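Local coordinates for metallophosphoesterase TT1561-like domain-containing protein (Aquifex aeolicus, PDB 2YVT) that is of unknown function but is probably a metal-dependent phosphoesterase of the calcineurin-like superfamily, at residues E16-L21 with L78-R83. Sequence-based numbering, arbitrary orientation.
Sequences ERFDLL and LDKFFR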
loop_
_atom_site.group_PDB
_atom_site.type_symbol
_atom_site.label_atom_id
_atom_site.label_comp_id
_atom_site.label_asym_id
_atom_site.label_seq_id
_atom_site.Cartn_x
_atom_site.Cartn_y
_atom_site.Cartn_z
ATOM N N GLU A 16 -5.756 10.825 -3.783
ATOM C CA GLU A 16 -6.169 12.186 -3.416
ATOM C C GLU A 16 -7.695 12.377 -3.301
ATOM O O GLU A 16 -8.205 13.489 -3.492
ATOM C CB GLU A 16 -5.548 13.207 -4.380
ATOM C CG GLU A 16 -4.041 13.051 -4.520
ATOM C CD GLU A 16 -3.396 14.069 -5.433
ATOM O OE1 GLU A 16 -4.028 15.111 -5.766
ATOM O OE2 GLU A 16 -2.239 13.806 -5.822
ATOM N N ARG A 17 -8.413 11.302 -2.978
ATOM C CA ARG A 17 -9.874 11.357 -2.862
ATOM C C ARG A 17 -10.337 11.777 -1.467
ATOM O O ARG A 17 -11.028 11.043 -0.747
ATOM C CB ARG A 17 -10.541 10.063 -3.362
ATOM C CG ARG A 17 -10.307 9.802 -4.868
ATOM C CD ARG A 17 -10.800 10.970 -5.753
ATOM N NE ARG A 17 -12.239 11.165 -5.587
ATOM C CZ ARG A 17 -13.161 10.452 -6.236
ATOM N NH1 ARG A 17 -12.791 9.533 -7.124
ATOM N NH2 ARG A 17 -14.448 10.667 -6.010
ATOM N N PHE A 18 -9.945 12.986 -1.092
ATOM C CA PHE A 18 -10.341 13.531 0.200
ATOM C C PHE A 18 -11.859 13.638 0.311
ATOM O O PHE A 18 -12.405 13.529 1.414
ATOM C CB PHE A 18 -9.686 14.895 0.443
ATOM C CG PHE A 18 -8.184 14.852 0.400
ATOM C CD1 PHE A 18 -7.464 14.447 1.521
ATOM C CD2 PHE A 18 -7.491 15.190 -0.761
ATOM C CE1 PHE A 18 -6.083 14.378 1.492
ATOM C CE2 PHE A 18 -6.093 15.131 -0.800
ATOM C CZ PHE A 18 -5.391 14.730 0.334
ATOM N N ASP A 19 -12.524 13.834 -0.836
ATOM C CA ASP A 19 -13.988 13.930 -0.890
ATOM C C ASP A 19 -14.679 12.662 -0.391
ATOM O O ASP A 19 -15.837 12.709 0.018
ATOM C CB ASP A 19 -14.469 14.252 -2.316
ATOM C CG ASP A 19 -14.054 13.195 -3.340
ATOM O OD1 ASP A 19 -12.846 12.892 -3.435
ATOM O OD2 ASP A 19 -14.936 12.691 -4.076
ATOM N N LEU A 20 -13.970 11.530 -0.446
ATOM C CA LEU A 20 -14.524 10.258 0.011
ATOM C C LEU A 20 -14.269 9.920 1.483
ATOM O O LEU A 20 -14.821 8.948 2.002
ATOM C CB LEU A 20 -14.034 9.124 -0.887
ATOM C CG LEU A 20 -14.389 9.277 -2.370
ATOM C CD1 LEU A 20 -13.855 8.078 -3.135
ATOM C CD2 LEU A 20 -15.901 9.435 -2.574
ATOM N N LEU A 21 -13.457 10.731 2.160
ATOM C CA LEU A 21 -13.123 10.445 3.554
ATOM C C LEU A 21 -14.315 10.502 4.520
ATOM O O LEU A 21 -14.373 9.692 5.448
ATOM C CB LEU A 21 -11.924 11.273 4.035
ATOM C CG LEU A 21 -10.583 10.843 3.416
ATOM C CD1 LEU A 21 -9.460 11.759 3.890
ATOM C CD2 LEU A 21 -10.251 9.376 3.714
ATOM N N LEU A 78 0.579 15.474 0.527
ATOM C CA LEU A 78 0.925 14.452 1.524
ATOM C C LEU A 78 0.616 14.907 2.946
ATOM O O LEU A 78 0.090 14.132 3.758
ATOM C CB LEU A 78 2.395 14.051 1.409
ATOM C CG LEU A 78 2.764 13.195 0.199
ATOM C CD1 LEU A 78 4.282 13.028 0.129
ATOM C CD2 LEU A 78 2.058 11.845 0.225
ATOM N N ASP A 79 0.923 16.167 3.250
ATOM C CA ASP A 79 0.619 16.702 4.570
ATOM C C ASP A 79 -0.883 16.647 4.828
ATOM O O ASP A 79 -1.319 16.274 5.920
ATOM C CB ASP A 79 1.136 18.134 4.700
ATOM C CG ASP A 79 2.643 18.212 4.787
ATOM O OD1 ASP A 79 3.313 17.167 4.944
ATOM O OD2 ASP A 79 3.167 19.347 4.690
ATOM N N LYS A 80 -1.672 16.988 3.810
ATOM C CA LYS A 80 -3.130 16.939 3.928
ATOM C C LYS A 80 -3.620 15.511 4.130
ATOM O O LYS A 80 -4.524 15.263 4.936
ATOM C CB LYS A 80 -3.787 17.560 2.695
ATOM C CG LYS A 80 -5.291 17.690 2.786
ATOM C CD LYS A 80 -5.793 18.374 1.537
ATOM C CE LYS A 80 -7.302 18.421 1.457
ATOM N NZ LYS A 80 -7.690 19.058 0.159
ATOM N N PHE A 81 -3.004 14.568 3.418
ATOM C CA PHE A 81 -3.338 13.160 3.595
ATOM C C PHE A 81 -3.073 12.707 5.036
ATOM O O PHE A 81 -3.933 12.095 5.661
ATOM C CB PHE A 81 -2.543 12.287 2.618
ATOM C CG PHE A 81 -2.592 10.814 2.943
ATOM C CD1 PHE A 81 -3.682 10.040 2.573
ATOM C CD2 PHE A 81 -1.536 10.203 3.619
ATOM C CE1 PHE A 81 -3.731 8.677 2.872
ATOM C CE2 PHE A 81 -1.574 8.841 3.921
ATOM C CZ PHE A 81 -2.676 8.080 3.552
ATOM N N PHE A 82 -1.886 12.994 5.569
ATOM C CA PHE A 82 -1.608 12.528 6.921
ATOM C C PHE A 82 -2.525 13.165 7.950
ATOM O O PHE A 82 -2.991 12.488 8.865
ATOM C CB PHE A 82 -0.137 12.697 7.290
ATOM C CG PHE A 82 0.757 11.708 6.611
ATOM C CD1 PHE A 82 0.741 10.367 6.993
ATOM C CD2 PHE A 82 1.596 12.098 5.575
ATOM C CE1 PHE A 82 1.561 9.429 6.356
ATOM C CE2 PHE A 82 2.420 11.174 4.931
ATOM C CZ PHE A 82 2.400 9.833 5.322
ATOM N N ARG A 83 -2.832 14.447 7.771
ATOM C CA ARG A 83 -3.769 15.114 8.675
ATOM C C ARG A 83 -5.160 14.469 8.620
ATOM O O ARG A 83 -5.727 14.106 9.648
ATOM C CB ARG A 83 -3.849 16.618 8.366
ATOM C CG ARG A 83 -4.977 17.336 9.094
ATOM C CD ARG A 83 -4.862 18.848 8.975
ATOM N NE ARG A 83 -4.842 19.301 7.585
ATOM C CZ ARG A 83 -5.918 19.490 6.821
ATOM N NH1 ARG A 83 -7.141 19.263 7.290
ATOM N NH2 ARG A 83 -5.766 19.904 5.568
#
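The extended chain of K80 lies over one face of the F18 ring. K80 CE sits 3.8 Å from the F18 ring centroid, only 11° off the normal, in a CH-pi contact. K80 CG lies 3.6 Å from F18 CE1. With CG anti to the backbone N (chi1 -174°) and the later torsions also extended, the K80 methylenes cross the ring face obliquely.

These methylenes make one tight part of the contact. The other is the ring edge against helix 65-86, where F18 CE1 meets F81 N at 3.6 Å. F81 CB is farther from F18 CE1, at 4.3 Å. F14 meets both phenylalanine rings, edge-to-face with F18. An alanine at F18 is likely to leave K80 without its aromatic platform and open a gap beside F81.

The looser part is the charged end of K80. K80 NZ lies 4.4 Å from the F18 ring centroid, 25° off the normal, as a cation-pi partner. K80 and F18 are both partly exposed, whereas F81 is buried.

The loop after strand 7-12 thus meets helix 65-86 here mainly through ring contact and dispersion. The K80 charge probably adds a modest pull through the ring face rather than a directional bond.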